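Local atomic coordinates of uncharacterized protein cvnB5 (PDB entry 3LEQ), a protein that is of unknown function but carries a Roadblock/LC7 domain, a fold that in relatives often serves as a regulatory module for small GTPases. Residues D14-A17 and E18-H21; T84-G87 and P88-L92. All coordinates share one frame; numbering follows the deposited sequence.

Contact 1 of 2, residues D14-A17 and E18-H21; sequences DRVA and EVDH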
ATOM      1  N   ASP A  14      11.305   3.132   2.067  1.00 11.54           N
ATOM      2  CA  ASP A  14      12.646   3.494   2.542  1.00 12.36           C
ATOM      3  C   ASP A  14      12.656   4.713   3.465  1.00 11.98           C
ATOM      4  O   ASP A  14      13.318   4.699   4.498  1.00 12.16           O
ATOM      5  CB  ASP A  14      13.618   3.684   1.362  1.00 12.39           C
ATOM      6  CG  ASP A  14      14.259   2.360   0.905  1.00 15.21           C
ATOM      7  OD1 ASP A  14      13.729   1.277   1.262  1.00 19.55           O
ATOM      8  OD2 ASP A  14      15.293   2.398   0.190  1.00 17.65           O
ATOM      9  N   ARG A  15      11.921   5.755   3.095  1.00 12.09           N
ATOM     10  CA  ARG A  15      11.916   7.010   3.859  1.00 12.02           C
ATOM     11  C   ARG A  15      11.061   6.920   5.119  1.00 11.77           C
ATOM     12  O   ARG A  15      11.383   7.562   6.126  1.00 11.86           O
ATOM     13  CB  ARG A  15      11.389   8.167   3.006  1.00 11.98           C
ATOM     14  CG  ARG A  15      12.218   8.497   1.779  1.00 12.15           C
ATOM     15  CD  ARG A  15      11.504   9.546   0.914  1.00 13.23           C
ATOM     16  NE  ARG A  15      10.218   9.084   0.375  1.00 12.35           N
ATOM     17  CZ  ARG A  15       9.009   9.396   0.862  1.00 13.75           C
ATOM     18  NH1 ARG A  15       8.862  10.190   1.917  1.00 14.15           N
ATOM     19  NH2 ARG A  15       7.930   8.917   0.276  1.00 13.20           N
ATOM     20  N   VAL A  16       9.975   6.147   5.062  1.00 10.76           N
ATOM     21  CA  VAL A  16       8.999   6.141   6.154  1.00 10.85           C
ATOM     22  C   VAL A  16       9.150   4.931   7.098  1.00 10.66           C
ATOM     23  O   VAL A  16       8.739   3.816   6.775  1.00  9.89           O
ATOM     24  CB  VAL A  16       7.551   6.290   5.633  1.00 10.83           C
ATOM     25  CG1 VAL A  16       6.564   6.469   6.800  1.00 11.44           C
ATOM     26  CG2 VAL A  16       7.453   7.462   4.673  1.00 11.17           C
ATOM     27  N   ALA A  17       9.752   5.174   8.261  1.00 10.20           N
ATOM     28  CA  ALA A  17       9.974   4.133   9.275  1.00 10.87           C
ATOM     29  C   ALA A  17       8.696   3.322   9.559  1.00 11.11           C
ATOM     30  O   ALA A  17       8.755   2.106   9.788  1.00 10.88           O
ATOM     31  CB  ALA A  17      10.525   4.747  10.567  1.00 10.09           C
ATOM     32  N   GLU A  18       7.547   4.005   9.508  1.00 11.21           N
ATOM     33  CA  GLU A  18       6.257   3.403   9.823  1.00 11.64           C
ATOM     34  C   GLU A  18       5.766   2.430   8.755  1.00 11.25           C
ATOM     35  O   GLU A  18       4.925   1.589   9.038  1.00 10.80           O
ATOM     36  CB  GLU A  18       5.186   4.484  10.023  1.00 11.86           C
ATOM     37  CG  GLU A  18       5.252   5.227  11.345  1.00 12.43           C
ATOM     38  CD  GLU A  18       6.184   6.425  11.317  1.00 13.85           C
ATOM     39  OE1 GLU A  18       6.158   7.194  12.290  1.00 14.03           O
ATOM     40  OE2 GLU A  18       6.944   6.598  10.341  1.00 15.47           O
ATOM     41  N   VAL A  19       6.274   2.552   7.533  1.00 11.38           N
ATOM     42  CA  VAL A  19       5.737   1.779   6.405  1.00 11.55           C
ATOM     43  C   VAL A  19       6.680   0.612   6.127  1.00 11.51           C
ATOM     44  O   VAL A  19       7.867   0.812   5.949  1.00 11.59           O
ATOM     45  CB  VAL A  19       5.578   2.653   5.145  1.00 11.22           C
ATOM     46  CG1 VAL A  19       5.187   1.804   3.946  1.00 11.59           C
ATOM     47  CG2 VAL A  19       4.541   3.736   5.369  1.00 12.78           C
ATOM     48  N   ASP A  20       6.146  -0.606   6.146  1.00 11.74           N
ATOM     49  CA  ASP A  20       6.929  -1.806   5.864  1.00 11.68           C
ATOM     50  C   ASP A  20       6.887  -2.256   4.375  1.00 11.28           C
ATOM     51  O   ASP A  20       7.924  -2.628   3.801  1.00 11.33           O
ATOM     52  CB  ASP A  20       6.487  -2.939   6.784  1.00 13.03           C
ATOM     53  CG  ASP A  20       7.026  -2.799   8.214  1.00 14.58           C
ATOM     54  OD1 ASP A  20       7.945  -1.976   8.483  1.00 17.58           O
ATOM     55  OD2 ASP A  20       6.526  -3.542   9.082  1.00 16.96           O
ATOM     56  N   HIS A  21       5.702  -2.235   3.762  1.00  9.41           N
ATOM     57  CA  HIS A  21       5.532  -2.650   2.367  1.00  9.11           C
ATOM     58  C   HIS A  21       4.436  -1.821   1.731  1.00  8.49           C
ATOM     59  O   HIS A  21       3.575  -1.293   2.436  1.00  7.98           O
ATOM     60  CB  HIS A  21       5.150  -4.140   2.237  1.00  8.94           C
ATOM     61  CG  HIS A  21       6.018  -5.069   3.028  1.00  9.87           C
ATOM     62  ND1 HIS A  21       7.343  -5.295   2.719  1.00 10.99           N
ATOM     63  CD2 HIS A  21       5.747  -5.837   4.109  1.00 10.54           C
ATOM     64  CE1 HIS A  21       7.858  -6.143   3.593  1.00 12.00           C
ATOM     65  NE2 HIS A  21       6.911  -6.488   4.449  1.00 11.05           N
TER

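Contact 2 of 2, residues T84-G87 and P88-L92; sequences TAAG and PGAHL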
ATOM      1  N   THR A  84      -6.052   3.136  -0.122  1.00  7.03           N
ATOM      2  CA  THR A  84      -6.658   4.351  -0.655  1.00  7.11           C
ATOM      3  C   THR A  84      -6.700   4.309  -2.182  1.00  7.40           C
ATOM      4  O   THR A  84      -5.921   3.603  -2.813  1.00  7.34           O
ATOM      5  CB  THR A  84      -5.942   5.657  -0.125  1.00  7.55           C
ATOM      6  OG1 THR A  84      -6.693   6.818  -0.524  1.00  9.45           O
ATOM      7  CG2 THR A  84      -4.536   5.790  -0.682  1.00  7.03           C
ATOM      8  N   ALA A  85      -7.598   5.079  -2.777  1.00  7.23           N
ATOM      9  CA  ALA A  85      -7.666   5.190  -4.229  1.00  7.91           C
ATOM     10  C   ALA A  85      -6.398   5.849  -4.781  1.00  8.78           C
ATOM     11  O   ALA A  85      -5.890   6.828  -4.198  1.00  8.46           O
ATOM     12  CB  ALA A  85      -8.902   6.008  -4.639  1.00  8.54           C
ATOM     13  N   ALA A  86      -5.905   5.314  -5.905  1.00  8.54           N
ATOM     14  CA  ALA A  86      -4.823   5.934  -6.691  1.00  8.53           C
ATOM     15  C   ALA A  86      -5.375   6.155  -8.084  1.00  9.26           C
ATOM     16  O   ALA A  86      -5.086   5.394  -9.030  1.00  9.27           O
ATOM     17  CB  ALA A  86      -3.593   5.030  -6.731  1.00  8.66           C
ATOM     18  N   GLY A  87      -6.214   7.185  -8.209  1.00  8.70           N
ATOM     19  CA  GLY A  87      -7.005   7.373  -9.435  1.00  8.47           C
ATOM     20  C   GLY A  87      -8.133   6.358  -9.516  1.00  8.27           C
ATOM     21  O   GLY A  87      -8.230   5.482  -8.656  1.00  8.42           O
ATOM     22  N   PRO A  88      -8.981   6.454 -10.562  1.00  8.83           N
ATOM     23  CA  PRO A  88     -10.161   5.593 -10.762  1.00  8.97           C
ATOM     24  C   PRO A  88      -9.894   4.099 -11.026  1.00  9.42           C
ATOM     25  O   PRO A  88     -10.809   3.294 -10.861  1.00 10.24           O
ATOM     26  CB  PRO A  88     -10.844   6.201 -11.986  1.00  8.88           C
ATOM     27  CG  PRO A  88     -10.261   7.513 -12.166  1.00  9.21           C
ATOM     28  CD  PRO A  88      -8.898   7.492 -11.605  1.00  8.53           C
ATOM     29  N   GLY A  89      -8.676   3.725 -11.420  1.00  9.39           N
ATOM     30  CA  GLY A  89      -8.414   2.334 -11.830  1.00  8.63           C
ATOM     31  C   GLY A  89      -7.508   1.526 -10.913  1.00  9.05           C
ATOM     32  O   GLY A  89      -7.128   0.407 -11.261  1.00  8.96           O
ATOM     33  N   ALA A  90      -7.170   2.072  -9.746  1.00  8.44           N
ATOM     34  CA  ALA A  90      -6.175   1.454  -8.865  1.00  8.67           C
ATOM     35  C   ALA A  90      -6.290   1.872  -7.408  1.00  8.64           C
ATOM     36  O   ALA A  90      -6.843   2.923  -7.088  1.00  9.10           O
ATOM     37  CB  ALA A  90      -4.736   1.759  -9.365  1.00  8.95           C
ATOM     38  N   HIS A  91      -5.699   1.075  -6.535  1.00  8.12           N
ATOM     39  CA  HIS A  91      -5.622   1.388  -5.123  1.00  9.41           C
ATOM     40  C   HIS A  91      -4.196   1.200  -4.608  1.00 10.08           C
ATOM     41  O   HIS A  91      -3.506   0.248  -4.995  1.00  9.75           O
ATOM     42  CB  HIS A  91      -6.560   0.485  -4.317  1.00 10.02           C
ATOM     43  CG  HIS A  91      -7.998   0.869  -4.425  1.00 12.26           C
ATOM     44  ND1 HIS A  91      -8.805   0.452  -5.460  1.00 13.49           N
ATOM     45  CD2 HIS A  91      -8.776   1.641  -3.626  1.00 12.66           C
ATOM     46  CE1 HIS A  91     -10.020   0.940  -5.289  1.00 14.51           C
ATOM     47  NE2 HIS A  91     -10.027   1.663  -4.182  1.00 14.03           N
ATOM     48  N   LEU A  92      -3.759   2.121  -3.748  1.00  8.93           N
ATOM     49  CA  LEU A  92      -2.493   1.986  -3.057  1.00  9.89           C
ATOM     50  C   LEU A  92      -2.757   1.253  -1.755  1.00 10.14           C
ATOM     51  O   LEU A  92      -3.704   1.616  -0.997  1.00 10.88           O
ATOM     52  CB  LEU A  92      -1.914   3.391  -2.746  1.00  9.55           C
ATOM     53  CG  LEU A  92      -0.651   3.438  -1.865  1.00 10.46           C
ATOM     54  CD1 LEU A  92       0.550   2.781  -2.575  1.00  9.41           C
ATOM     55  CD2 LEU A  92      -0.327   4.914  -1.487  1.00 10.46           C
TER
HETATM   56  O   HOH W   1      -6.292   5.059 -11.873  0.50  4.46           O

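Contact 1 of 2, residues D14-A17 and E18-H21
Val16 and Val19 meet across a tight reversal of the chain, and their side chains form the buried side of this contact. CG1 of Val16 touches CG2 of Val19 at 3.7 Å, the two branched side chains crossing at a slant. Val16 turns CG1 anti to its own backbone N (chi1 -172°), which carries that methyl over toward Val19. Both valines are buried, and Val19 also rests on Val105 of helix 102-115. The bend itself is closed by a single hydrogen bond, Val19 N to Val16 O at 2.9 Å, fairly straight at the hydrogen (159°) although the N-H comes from above the carbonyl plane. The other side is the solvent-facing corner, where Ala17 is exposed and Glu18 partly so, yet Glu18 still reaches back to the valines. It folds at its second torsion (chi2 87°), and the bent chain brings OE2 to 3.6 Å from Val16 CG1, a contact of carboxylate oxygen with methyl in which the side chains cross nearly at right angles. Ala17 has its CB 4.0 Å from the same OE2 of Glu18. The backbone angles of Ala17 and Glu18, together with the bond from Val19 N to Val16 O, make Val16 to Val19 a type I beta turn, here the link that takes helix 4-15 into strand 19-26 of the Roadblock/LC7 fold.

Contact 2 of 2, residues T84-G87 and P88-L92
The carbonyl oxygen of Thr84 receives the N-H of Leu92 at 2.8 Å from N to O, nearly in line with the C=O bond, and His91 CA comes to 3.2 Å from that same oxygen as a CH...O contact. The His91 side chain gathers there too: its CB comes to 3.5 Å from Thr84 O and its CD2 to 3.6 Å, the ring being placed beside this oxygen by a first torsion that sets CG next to the backbone N of His91 (chi1 -76°). Thr84 N returns a bond to Leu92 O at 2.9 Å, completing a hydrogen-bonded antiparallel pair. This is the closed end of the beta hairpin of strands 80-85 and 90-96, whose chain reverses through a type I turn from Gly87 to Ala90. Nearer the turn, Ala86 N reaches Ala90 O with an almost straight N-H...O angle of 170°. A water spans the loop, donating to Ala86 O (3.1 Å) and accepting from Gly89 N (2.8 Å). On the buried face, CG2 of Thr84 meets CB of Leu92 at 4.1 Å, and both residues pack against Met109 of helix 102-115.

Contact 1 closes before contact 2 opens along the chain, and the two turns lie on opposite sides of the centre of the molecule, about 20 Å apart between their centres, with nearest atoms about 7 Å apart and no direct touch. What they share is one antiparallel sheet: residues 14-21 lead into strand 19-26, whose neighbour, strand 90-96, begins in residues 84-92. Helix 102-115 packs against both contacts, from Val105 near contact 1 to Leu112 and Val113 near contact 2. As a worked example, the pair illustrates how a small domain can use separate local reversals to enter neighbouring inner strands of a single sheet.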